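PDB 6CC2: cell division control protein 45 cdc45 putative from Entamoeba histolytica, which probably acts in chromosomal DNA replication as the Cdc45 component of the replicative CMG helicase, together with Mcm2-7 and GINS. Local coordinates for residues L323-E326 against G327-K330; Y332-E335 against N336-L339. All coordinates share one frame; numbering follows the deposited sequence.

Contact 1 of 2, residues L323-E326 against G327-K330; sequences LKME and GYSK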
loop_
_atom_site.group_PDB
_atom_site.type_symbol
_atom_site.label_atom_id
_atom_site.label_comp_id
_atom_site.label_asym_id
_atom_site.label_seq_id
_atom_site.Cartn_x
_atom_site.Cartn_y
_atom_site.Cartn_z
ATOM N N LEU A 323 29.407 4.102 3.627
ATOM C CA LEU A 323 30.466 3.259 3.078
ATOM C C LEU A 323 30.330 1.825 3.570
ATOM O O LEU A 323 30.492 0.878 2.792
ATOM C CB LEU A 323 31.826 3.823 3.460
ATOM C CG LEU A 323 33.042 3.061 2.921
ATOM C CD1 LEU A 323 32.959 2.951 1.407
ATOM C CD2 LEU A 323 34.345 3.742 3.340
ATOM N N LYS A 324 30.040 1.644 4.860
ATOM C CA LYS A 324 29.881 0.307 5.407
ATOM C C LYS A 324 28.682 -0.404 4.794
ATOM O O LYS A 324 28.772 -1.596 4.461
ATOM C CB LYS A 324 29.744 0.388 6.929
ATOM C CG LYS A 324 31.070 0.682 7.655
ATOM C CD LYS A 324 32.041 -0.459 7.464
ATOM C CE LYS A 324 33.071 -0.526 8.595
ATOM N NZ LYS A 324 33.988 -1.669 8.424
HETATM N N MSE A 325 27.565 0.310 4.613
HETATM C CA MSE A 325 26.349 -0.284 4.076
HETATM C C MSE A 325 26.523 -0.673 2.614
HETATM O O MSE A 325 25.960 -1.673 2.157
HETATM C CB MSE A 325 25.173 0.663 4.233
HETATM C CG MSE A 325 24.581 0.696 5.627
HETATM SE SE MSE A 325 23.755 -1.014 6.149
HETATM C CE MSE A 325 22.432 -1.153 4.749
ATOM N N GLU A 326 27.296 0.120 1.870
ATOM C CA GLU A 326 27.638 -0.260 0.509
ATOM C C GLU A 326 28.280 -1.639 0.488
ATOM O O GLU A 326 27.873 -2.509 -0.291
ATOM C CB GLU A 326 28.561 0.787 -0.114
ATOM C CG GLU A 326 27.855 2.084 -0.492
ATOM C CD GLU A 326 28.785 3.102 -1.133
ATOM O OE1 GLU A 326 29.965 2.767 -1.375
ATOM O OE2 GLU A 326 28.335 4.236 -1.393
ATOM N N GLY A 327 29.273 -1.862 1.361
ATOM C CA GLY A 327 29.906 -3.170 1.440
ATOM C C GLY A 327 28.954 -4.248 1.920
ATOM O O GLY A 327 28.868 -5.327 1.328
ATOM N N TYR A 328 28.220 -3.975 3.002
ATOM C CA TYR A 328 27.262 -4.961 3.501
ATOM C C TYR A 328 26.269 -5.352 2.407
ATOM O O TYR A 328 25.868 -6.512 2.304
ATOM C CB TYR A 328 26.503 -4.417 4.710
ATOM C CG TYR A 328 27.346 -4.122 5.932
ATOM C CD1 TYR A 328 28.537 -4.789 6.166
ATOM C CD2 TYR A 328 26.931 -3.179 6.857
ATOM C CE1 TYR A 328 29.297 -4.516 7.295
ATOM C CE2 TYR A 328 27.667 -2.902 7.979
ATOM C CZ TYR A 328 28.853 -3.567 8.194
ATOM O OH TYR A 328 29.580 -3.270 9.321
ATOM N N SER A 329 25.879 -4.395 1.569
ATOM C CA SER A 329 24.834 -4.661 0.577
ATOM C C SER A 329 25.314 -5.663 -0.463
ATOM O O SER A 329 24.507 -6.423 -1.005
ATOM C CB SER A 329 24.399 -3.365 -0.105
ATOM O OG SER A 329 25.404 -2.898 -0.983
ATOM N N LYS A 330 26.615 -5.687 -0.743
ATOM C CA LYS A 330 27.148 -6.673 -1.675
ATOM C C LYS A 330 27.323 -8.026 -0.996
ATOM O O LYS A 330 27.078 -9.068 -1.612
ATOM C CB LYS A 330 28.485 -6.179 -2.252
ATOM C CG LYS A 330 28.350 -4.975 -3.163
ATOM C CD LYS A 330 29.710 -4.450 -3.622
ATOM C CE LYS A 330 30.411 -3.665 -2.522
ATOM N NZ LYS A 330 31.740 -3.139 -2.961
#
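K324 and Y328, M325 and S329 are joined in i to i+4 steps along one helix, the amide N of Y328 lying 2.8 Å from O of K324 in a nearly straight bond (170°) and that of S329 2.8 Å from O of M325 in a more bent one. The flanking bonds, from G327 N to L323 O and from K330 N to E326 O, are weak. E326 O gains a firmer partner in S329 OG, which donates to it at 2.6 Å; chi1 of 72° sets this hydroxyl between its own backbone N and carbonyl carbon and swings it back against the preceding turn. Bonded in this way, the buried serine keeps its hydroxyl satisfied within the helix. The Y328 ring lies back along the helix, with K324 O 3.2 Å above one face and offset toward the rim. CB of K324 comes to 4.0 Å from CE2 of Y328. The selenium of selenomethionine M325 meets the same ring at its edge and in its plane, SE to CD2 of Y328 being 3.9 Å, a Met-aromatic contact. Bends at chi2 and chi3 of M325 turn its CE away from that ring, toward L337 and F334. The phenol OH of Y328 is hydrogen-bonded to D298, to which K324 NZ adds a long, weak ion pair. Helix 315-331 thus turns Y328 toward M299, just past helix 288-298, while M325 and S329 rest on F334 of the following loop and E326 and S329 touch F338 on strand 338-344.

Contact 2 of 2, residues Y332-E335 against N336-L339; sequences YHFE and NLFL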
loop_
_atom_site.group_PDB
_atom_site.type_symbol
_atom_site.label_atom_id
_atom_site.label_comp_id
_atom_site.label_asym_id
_atom_site.label_seq_id
_atom_site.Cartn_x
_atom_site.Cartn_y
_atom_site.Cartn_z
ATOM N N TYR A 332 25.616 -9.270 1.706
ATOM C CA TYR A 332 24.320 -9.834 2.036
ATOM C C TYR A 332 23.303 -9.681 0.920
ATOM O O TYR A 332 22.112 -9.971 1.130
ATOM C CB TYR A 332 23.770 -9.178 3.312
ATOM C CG TYR A 332 24.603 -9.434 4.551
ATOM C CD1 TYR A 332 24.503 -10.633 5.243
ATOM C CD2 TYR A 332 25.472 -8.466 5.039
ATOM C CE1 TYR A 332 25.266 -10.872 6.377
ATOM C CE2 TYR A 332 26.231 -8.690 6.174
ATOM C CZ TYR A 332 26.124 -9.897 6.839
ATOM O OH TYR A 332 26.877 -10.124 7.966
ATOM N N HIS A 333 23.710 -9.162 -0.234
ATOM C CA HIS A 333 22.853 -9.071 -1.422
ATOM C C HIS A 333 21.557 -8.299 -1.163
ATOM O O HIS A 333 20.445 -8.796 -1.352
ATOM C CB HIS A 333 22.562 -10.475 -1.960
ATOM C CG HIS A 333 23.798 -11.261 -2.280
ATOM N ND1 HIS A 333 24.277 -12.261 -1.463
ATOM C CD2 HIS A 333 24.665 -11.172 -3.316
ATOM C CE1 HIS A 333 25.379 -12.765 -1.988
ATOM N NE2 HIS A 333 25.637 -12.122 -3.113
ATOM N N PHE A 334 21.716 -7.048 -0.744
ATOM C CA PHE A 334 20.620 -6.086 -0.794
ATOM C C PHE A 334 21.086 -4.820 -1.511
ATOM O O PHE A 334 20.900 -3.696 -1.043
ATOM C CB PHE A 334 20.019 -5.778 0.590
ATOM C CG PHE A 334 21.022 -5.415 1.671
ATOM C CD1 PHE A 334 21.484 -4.124 1.804
ATOM C CD2 PHE A 334 21.435 -6.363 2.600
ATOM C CE1 PHE A 334 22.367 -3.780 2.805
ATOM C CE2 PHE A 334 22.311 -6.037 3.607
ATOM C CZ PHE A 334 22.787 -4.737 3.719
ATOM N N GLU A 335 21.636 -5.007 -2.716
ATOM C CA GLU A 335 22.104 -3.873 -3.508
ATOM C C GLU A 335 20.972 -2.958 -3.930
ATOM O O GLU A 335 21.214 -1.775 -4.200
ATOM C CB GLU A 335 22.839 -4.377 -4.754
ATOM C CG GLU A 335 24.084 -5.220 -4.473
ATOM C CD GLU A 335 23.765 -6.695 -4.232
ATOM O OE1 GLU A 335 22.575 -7.051 -4.076
ATOM O OE2 GLU A 335 24.719 -7.503 -4.199
ATOM N N ASN A 336 19.743 -3.486 -4.027
ATOM C CA ASN A 336 18.569 -2.660 -4.322
ATOM C C ASN A 336 18.208 -1.730 -3.171
ATOM O O ASN A 336 17.209 -1.005 -3.258
ATOM C CB ASN A 336 17.354 -3.518 -4.655
ATOM C CG ASN A 336 17.373 -4.032 -6.071
ATOM O OD1 ASN A 336 18.070 -3.497 -6.926
ATOM N ND2 ASN A 336 16.607 -5.083 -6.323
ATOM N N LEU A 337 18.970 -1.743 -2.081
ATOM C CA LEU A 337 18.761 -0.724 -1.061
ATOM C C LEU A 337 19.065 0.664 -1.610
ATOM O O LEU A 337 18.506 1.659 -1.137
ATOM C CB LEU A 337 19.630 -1.015 0.147
ATOM C CG LEU A 337 19.503 -0.044 1.318
ATOM C CD1 LEU A 337 18.097 -0.019 1.865
ATOM C CD2 LEU A 337 20.497 -0.434 2.378
ATOM N N PHE A 338 19.949 0.759 -2.599
ATOM C CA PHE A 338 20.328 2.051 -3.163
ATOM C C PHE A 338 19.504 2.259 -4.427
ATOM O O PHE A 338 19.718 1.582 -5.443
ATOM C CB PHE A 338 21.826 2.104 -3.432
ATOM C CG PHE A 338 22.640 1.986 -2.183
ATOM C CD1 PHE A 338 22.841 3.087 -1.369
ATOM C CD2 PHE A 338 23.168 0.760 -1.796
ATOM C CE1 PHE A 338 23.585 2.981 -0.205
ATOM C CE2 PHE A 338 23.905 0.652 -0.637
ATOM C CZ PHE A 338 24.111 1.768 0.158
ATOM N N LEU A 339 18.550 3.170 -4.347
ATOM C CA LEU A 339 17.673 3.516 -5.454
ATOM C C LEU A 339 17.487 5.024 -5.453
ATOM O O LEU A 339 17.565 5.660 -4.397
ATOM C CB LEU A 339 16.294 2.849 -5.323
ATOM C CG LEU A 339 16.268 1.322 -5.311
ATOM C CD1 LEU A 339 14.843 0.868 -4.959
ATOM C CD2 LEU A 339 16.679 0.755 -6.633
#
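F334 and L337 point the same way and lie side by side, CD2 of L337 reaching 3.9 Å from CE1 of the F334 ring at an oblique approach. CG of F334 sits between its own backbone N and carbonyl carbon (chi1 50°), which lays the ring alongside the leucine. The backbone between the two closes a short 3-10 turn: L337 N donates to F334 O at 2.9 Å, entering from above the carbonyl plane. A second i to i+3 bond follows, longer but straight, from F338 N to E335 O at 3.3 Å (168°). The same carbonyl oxygen lies at the edge of the F338 ring, near its plane, 4.0 Å from CD2 of F338. H333, the first residue past the helix, has positive phi, and its carbonyl O accepts a hydrogen bond from NZ of K280, which with I277 and L281 of helix 275-281 also touches F334. L337 shares backbone hydrogen bonding with Q258 and packs on C257. The turn therefore carries the chain from helix 315-331 into edge strand 338-344, where F338 touches M255 and C257 of antiparallel strand 251-257 and L339 meets A219 and V223 of helix 219-233.

How the contacts relate
Contact 1 belongs to helix 315-331 and contact 2 to the loop and 3-10 turn leading from it into strand 338-344, their centres about 9 Å apart. M325 and S329 are buried in contact 1, F334 and L337 in contact 2, whereas L323, K330, E335 and N336 are exposed. M325, F334 and L337 form one apolar cluster, and S329 O probably accepts a hydrogen bond from F334 N. Mainly i to i+4 bonding in 323-330, with weak i to i+3 bonds at its end, gives way to i to i+3 bonding in 332-339. Contact 1 mixes a selenium-aromatic edge with serine and tyrosine hydroxyls; contact 2 rests on a phenylalanine-leucine pair packed against helices 315-331 and 275-281 and strand 251-257.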